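N-alpha-acetyltransferase 35, NatC auxiliary subunit (Saccharomyces cerevisiae, PDB 6YGA) serves as the large auxiliary subunit of the NatC N-terminal acetyltransferase, which acetylates the N-terminal methionine of the L-A virus Gag protein. Local coordinates at residues 311-316 with 320-325; 342-347 with 401-406. All blocks are in the same frame, centred on the assembly; numbering follows the deposited sequence.

Contact 1. Residues 311-316 with 320-325; sequences LLVDKA and LETYQF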
loop_
_atom_site.group_PDB
_atom_site.type_symbol
_atom_site.label_atom_id
_atom_site.label_comp_id
_atom_site.label_asym_id
_atom_site.label_seq_id
_atom_site.Cartn_x
_atom_site.Cartn_y
_atom_site.Cartn_z
ATOM N N LEU B 311 18.063 -5.874 -12.592
ATOM C CA LEU B 311 19.149 -6.757 -13.002
ATOM C C LEU B 311 20.526 -6.198 -12.667
ATOM O O LEU B 311 21.503 -6.952 -12.695
ATOM C CB LEU B 311 19.053 -7.031 -14.504
ATOM C CG LEU B 311 17.665 -7.443 -14.992
ATOM C CD1 LEU B 311 17.622 -7.526 -16.513
ATOM C CD2 LEU B 311 17.249 -8.764 -14.361
ATOM N N LEU B 312 20.630 -4.901 -12.358
ATOM C CA LEU B 312 21.936 -4.309 -12.077
ATOM C C LEU B 312 22.542 -4.855 -10.793
ATOM O O LEU B 312 23.770 -4.870 -10.647
ATOM C CB LEU B 312 21.827 -2.786 -11.987
ATOM C CG LEU B 312 21.477 -2.008 -13.256
ATOM C CD1 LEU B 312 21.294 -0.525 -12.951
ATOM C CD2 LEU B 312 22.544 -2.211 -14.319
ATOM N N VAL B 313 21.704 -5.301 -9.853
ATOM C CA VAL B 313 22.214 -5.769 -8.571
ATOM C C VAL B 313 23.044 -7.035 -8.728
ATOM O O VAL B 313 23.821 -7.377 -7.830
ATOM C CB VAL B 313 21.056 -5.990 -7.583
ATOM C CG1 VAL B 313 20.311 -7.276 -7.911
ATOM C CG2 VAL B 313 21.570 -6.004 -6.150
ATOM N N ASP B 314 22.912 -7.735 -9.857
ATOM C CA ASP B 314 23.724 -8.924 -10.088
ATOM C C ASP B 314 25.202 -8.576 -10.226
ATOM O O ASP B 314 26.065 -9.423 -9.970
ATOM C CB ASP B 314 23.219 -9.662 -11.330
ATOM C CG ASP B 314 23.958 -10.958 -11.581
ATOM O OD1 ASP B 314 23.876 -11.869 -10.729
ATOM O OD2 ASP B 314 24.618 -11.068 -12.635
ATOM N N LYS B 315 25.513 -7.336 -10.602
ATOM C CA LYS B 315 26.889 -6.892 -10.788
ATOM C C LYS B 315 27.576 -6.497 -9.488
ATOM O O LYS B 315 28.733 -6.062 -9.526
ATOM C CB LYS B 315 26.926 -5.710 -11.759
ATOM C CG LYS B 315 26.510 -6.056 -13.177
ATOM C CD LYS B 315 25.898 -4.854 -13.878
ATOM C CE LYS B 315 26.794 -3.631 -13.784
ATOM N NZ LYS B 315 26.135 -2.430 -14.367
ATOM N N ALA B 316 26.899 -6.627 -8.351
ATOM C CA ALA B 316 27.477 -6.199 -7.085
ATOM C C ALA B 316 28.632 -7.106 -6.684
ATOM O O ALA B 316 28.566 -8.330 -6.829
ATOM C CB ALA B 316 26.412 -6.190 -5.991
ATOM N N LEU B 320 28.273 -3.802 0.598
ATOM C CA LEU B 320 27.929 -2.386 0.592
ATOM C C LEU B 320 27.260 -1.982 -0.713
ATOM O O LEU B 320 26.401 -1.093 -0.719
ATOM C CB LEU B 320 29.181 -1.545 0.844
ATOM C CG LEU B 320 28.986 -0.046 1.066
ATOM C CD1 LEU B 320 27.863 0.201 2.056
ATOM C CD2 LEU B 320 30.281 0.581 1.558
ATOM N N GLU B 321 27.624 -2.630 -1.821
ATOM C CA GLU B 321 27.005 -2.300 -3.101
ATOM C C GLU B 321 25.559 -2.783 -3.160
ATOM O O GLU B 321 24.696 -2.094 -3.716
ATOM C CB GLU B 321 27.833 -2.877 -4.248
ATOM C CG GLU B 321 29.119 -2.096 -4.509
ATOM C CD GLU B 321 29.951 -2.676 -5.637
ATOM O OE1 GLU B 321 29.646 -3.800 -6.084
ATOM O OE2 GLU B 321 30.912 -2.006 -6.078
ATOM N N THR B 322 25.270 -3.960 -2.592
ATOM C CA THR B 322 23.879 -4.398 -2.488
ATOM C C THR B 322 23.103 -3.533 -1.503
ATOM O O THR B 322 21.945 -3.181 -1.755
ATOM C CB THR B 322 23.804 -5.867 -2.063
ATOM O OG1 THR B 322 24.464 -6.040 -0.801
ATOM C CG2 THR B 322 24.451 -6.765 -3.101
ATOM N N TYR B 323 23.727 -3.185 -0.374
ATOM C CA TYR B 323 23.052 -2.380 0.639
ATOM C C TYR B 323 22.623 -1.032 0.069
ATOM O O TYR B 323 21.470 -0.613 0.232
ATOM C CB TYR B 323 23.975 -2.208 1.848
ATOM C CG TYR B 323 23.453 -1.319 2.956
ATOM C CD1 TYR B 323 22.651 -1.831 3.970
ATOM C CD2 TYR B 323 23.791 0.025 3.005
ATOM C CE1 TYR B 323 22.185 -1.020 4.991
ATOM C CE2 TYR B 323 23.331 0.843 4.018
ATOM C CZ TYR B 323 22.529 0.317 5.008
ATOM O OH TYR B 323 22.073 1.137 6.015
ATOM N N GLN B 324 23.534 -0.348 -0.628
ATOM C CA GLN B 324 23.199 0.941 -1.228
ATOM C C GLN B 324 22.248 0.787 -2.408
ATOM O O GLN B 324 21.465 1.702 -2.692
ATOM C CB GLN B 324 24.474 1.666 -1.658
ATOM C CG GLN B 324 25.379 2.071 -0.499
ATOM C CD GLN B 324 24.903 3.326 0.218
ATOM O OE1 GLN B 324 23.722 3.467 0.536
ATOM N NE2 GLN B 324 25.827 4.246 0.472
ATOM N N PHE B 325 22.298 -0.349 -3.110
ATOM C CA PHE B 325 21.304 -0.601 -4.146
ATOM C C PHE B 325 19.908 -0.685 -3.543
ATOM O O PHE B 325 18.956 -0.108 -4.079
ATOM C CB PHE B 325 21.638 -1.882 -4.914
ATOM C CG PHE B 325 20.643 -2.218 -5.998
ATOM C CD1 PHE B 325 19.519 -2.985 -5.718
ATOM C CD2 PHE B 325 20.832 -1.771 -7.297
ATOM C CE1 PHE B 325 18.603 -3.292 -6.708
ATOM C CE2 PHE B 325 19.921 -2.079 -8.293
ATOM C CZ PHE B 325 18.805 -2.838 -7.998
#
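V313 lies over one face of the F325 ring, its CB 3.8 Å from the ring centroid and 11° off the normal, a CH-pi contact. The valine's CG2 continues across the ring and comes 3.7 Å from F325 CD1. F325 brings its ring face against V313 with CG anti to the backbone N (chi1 179°), and the two side chains meet at about a right angle. L312 adds a looser, oblique approach to the same ring, CB to CE2. At the other end of the interface A316, just after the 3-10 turn 313-315, meets the turn of helix 319-328 that carries E321 and T322: its CB packs 3.5 Å from T322 CG2 and 4.0 Å from E321 CB. Alongside, the extended side chain of E321 sets OE1 3.4 Å from A316 CA, where the carboxylate receives the N-H of E317 in the connecting loop; OE2 forms a salt bridge to R665, whose guanidinium group also donates to K315 O. T322 keeps its hydroxyl for A319 O and Y399. A loop with a 3-10 turn thus links helix 298-311 to helix 319-328 and packs back on that helix's first turns. The two segments are joined mainly by aliphatic and aromatic groups, with one carboxylate oxygen lying against A316 and the polar ends of E321 and T322 bonded to residues beyond the segments.

Contact 2. Residues 342-347 with 401-406; sequences LFPLFF and NCSQNT
F343 and P344, neighbours on helix 337-347, both meet a single residue, S403, just past the end of helix 386-402. At F343 the ring is carried towards S403 with CG anti to the backbone N (chi1 162°), and its CD2 comes 3.9 Å from S403 CB, an oblique approach to the ring; I310 of helix 298-311 also touches this phenylalanine. P344 presents its pyrrolidine ring to the serine hydroxyl: S403 OG lies 3.4 Å from P344 CG and 3.7 Å from P344 CD. The proline has no N-H to give to R340 O, one turn back, and the helix is kinked here. S403 OG bonds this carbonyl in place of the missing amide, so the serine reaches the first helix through its hydroxyl while its CB and OG rest against F343 and P344. A chi1 of 76° stands OG between the serine's own N and carbonyl carbon, where it bonds R340 O and also rests against P344 CG. Past the kink the helical bonding resumes, with F347 N donating to F343 O at 2.7 Å. Beyond S403 the chain turns towards the next helix, where N405 is the N-cap: its OD1 accepts from the N-H groups of C407 and R408, and its side chain packs on F142 of the N-alpha-acetyltransferase 30 chain. The contact therefore buries little area, and between the two segments it is plain van der Waals contact. The buried hydroxyl of S403 is satisfied by R340 O, in the turn before residues 342-347, and this bond supplies a partner to a carbonyl that the proline leaves without its usual helical donor.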
loop_
_atom_site.group_PDB
_atom_site.type_symbol
_atom_site.label_atom_id
_atom_site.label_comp_id
_atom_site.label_asym_id
_atom_site.label_seq_id
_atom_site.Cartn_x
_atom_site.Cartn_y
_atom_site.Cartn_z
ATOM N N LEU B 342 10.064 -8.606 -8.616
ATOM C CA LEU B 342 11.183 -9.307 -9.232
ATOM C C LEU B 342 12.438 -9.229 -8.370
ATOM O O LEU B 342 13.177 -10.215 -8.251
ATOM C CB LEU B 342 11.447 -8.733 -10.625
ATOM C CG LEU B 342 12.328 -9.577 -11.543
ATOM C CD1 LEU B 342 11.675 -10.923 -11.787
ATOM C CD2 LEU B 342 12.571 -8.848 -12.854
ATOM N N PHE B 343 12.680 -8.074 -7.744
ATOM C CA PHE B 343 13.936 -7.872 -7.025
ATOM C C PHE B 343 14.160 -8.892 -5.910
ATOM O O PHE B 343 15.215 -9.548 -5.917
ATOM C CB PHE B 343 14.008 -6.430 -6.509
ATOM C CG PHE B 343 15.013 -6.235 -5.417
ATOM C CD1 PHE B 343 16.373 -6.252 -5.689
ATOM C CD2 PHE B 343 14.598 -6.034 -4.114
ATOM C CE1 PHE B 343 17.294 -6.077 -4.677
ATOM C CE2 PHE B 343 15.513 -5.856 -3.099
ATOM C CZ PHE B 343 16.863 -5.877 -3.379
ATOM N N PRO B 344 13.245 -9.100 -4.952
ATOM C CA PRO B 344 13.542 -10.102 -3.912
ATOM C C PRO B 344 13.687 -11.512 -4.457
ATOM O O PRO B 344 14.507 -12.281 -3.941
ATOM C CB PRO B 344 12.352 -9.973 -2.949
ATOM C CG PRO B 344 11.819 -8.606 -3.190
ATOM C CD PRO B 344 11.973 -8.412 -4.667
ATOM N N LEU B 345 12.925 -11.875 -5.493
ATOM C CA LEU B 345 13.068 -13.205 -6.081
ATOM C C LEU B 345 14.365 -13.333 -6.867
ATOM O O LEU B 345 14.979 -14.407 -6.879
ATOM C CB LEU B 345 11.869 -13.512 -6.977
ATOM C CG LEU B 345 10.525 -13.497 -6.252
ATOM C CD1 LEU B 345 9.372 -13.673 -7.229
ATOM C CD2 LEU B 345 10.512 -14.582 -5.189
ATOM N N PHE B 346 14.790 -12.255 -7.527
ATOM C CA PHE B 346 16.067 -12.233 -8.227
ATOM C C PHE B 346 17.239 -12.145 -7.257
ATOM O O PHE B 346 18.317 -12.681 -7.539
ATOM C CB PHE B 346 16.090 -11.051 -9.200
ATOM C CG PHE B 346 17.311 -10.994 -10.072
ATOM C CD1 PHE B 346 17.359 -11.704 -11.259
ATOM C CD2 PHE B 346 18.398 -10.212 -9.719
ATOM C CE1 PHE B 346 18.474 -11.652 -12.069
ATOM C CE2 PHE B 346 19.518 -10.154 -10.527
ATOM C CZ PHE B 346 19.555 -10.877 -11.705
ATOM N N PHE B 347 17.041 -11.486 -6.116
ATOM C CA PHE B 347 18.109 -11.299 -5.139
ATOM C C PHE B 347 18.271 -12.529 -4.251
ATOM O O PHE B 347 19.398 -12.959 -3.982
ATOM C CB PHE B 347 17.815 -10.053 -4.300
ATOM C CG PHE B 347 18.955 -9.608 -3.434
ATOM C CD1 PHE B 347 20.105 -9.077 -3.994
ATOM C CD2 PHE B 347 18.862 -9.687 -2.054
ATOM C CE1 PHE B 347 21.153 -8.657 -3.192
ATOM C CE2 PHE B 347 19.903 -9.266 -1.250
ATOM C CZ PHE B 347 21.049 -8.750 -1.820
ATOM N N ASN B 401 11.928 -5.592 2.424
ATOM C CA ASN B 401 11.090 -4.446 2.754
ATOM C C ASN B 401 11.382 -3.244 1.863
ATOM O O ASN B 401 10.505 -2.391 1.687
ATOM C CB ASN B 401 11.269 -4.077 4.227
ATOM C CG ASN B 401 10.344 -2.965 4.664
ATOM O OD1 ASN B 401 9.132 -3.155 4.768
ATOM N ND2 ASN B 401 10.909 -1.797 4.930
ATOM N N CYS B 402 12.582 -3.168 1.280
ATOM C CA CYS B 402 12.931 -2.019 0.450
ATOM C C CYS B 402 12.092 -1.947 -0.818
ATOM O O CYS B 402 11.873 -0.851 -1.344
ATOM C CB CYS B 402 14.414 -2.052 0.086
ATOM S SG CYS B 402 15.511 -1.801 1.489
ATOM N N SER B 403 11.617 -3.081 -1.329
ATOM C CA SER B 403 10.838 -3.071 -2.557
ATOM C C SER B 403 9.336 -3.014 -2.305
ATOM O O SER B 403 8.555 -3.284 -3.223
ATOM C CB SER B 403 11.180 -4.291 -3.414
ATOM O OG SER B 403 10.570 -5.450 -2.889
ATOM N N GLN B 404 8.914 -2.671 -1.090
ATOM C CA GLN B 404 7.499 -2.480 -0.821
ATOM C C GLN B 404 7.059 -1.101 -1.309
ATOM O O GLN B 404 7.880 -0.244 -1.644
ATOM C CB GLN B 404 7.208 -2.643 0.672
ATOM C CG GLN B 404 7.631 -3.991 1.238
ATOM C CD GLN B 404 7.019 -5.152 0.479
ATOM O OE1 GLN B 404 5.820 -5.162 0.199
ATOM N NE2 GLN B 404 7.846 -6.132 0.128
ATOM N N ASN B 405 5.744 -0.885 -1.356
ATOM C CA ASN B 405 5.262 0.429 -1.750
ATOM C C ASN B 405 5.568 1.453 -0.656
ATOM O O ASN B 405 6.013 1.116 0.446
ATOM C CB ASN B 405 3.766 0.398 -2.077
ATOM C CG ASN B 405 2.895 0.077 -0.874
ATOM O OD1 ASN B 405 2.773 0.877 0.056
ATOM N ND2 ASN B 405 2.257 -1.087 -0.903
ATOM N N THR B 406 5.315 2.724 -0.975
ATOM C CA THR B 406 5.775 3.818 -0.125
ATOM C C THR B 406 5.112 3.824 1.249
ATOM O O THR B 406 5.685 4.376 2.195
ATOM C CB THR B 406 5.553 5.161 -0.830
ATOM O OG1 THR B 406 6.218 6.200 -0.099
ATOM C CG2 THR B 406 4.069 5.486 -0.925
#

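In the fold
The two contacts share a core in which helix 337-347 is the common element: it follows helix 319-328 of contact 1 in the chain and supplies the first segment of contact 2. Their centres lie about 13 Å apart, and they touch directly through aromatic and aliphatic groups. F325 CE1 packs 3.7 Å from F343 CE1, T322 CG2 lies 3.8 Å from F347 CE1, and F346 CE1 is 3.9 Å from L311 CD2. Contact 1 is local, between segments four residues apart at the closest ends, and contact 2 joins segments 54 residues apart, reaching the end of helix 386-402. Both belong to the TPR-like family region.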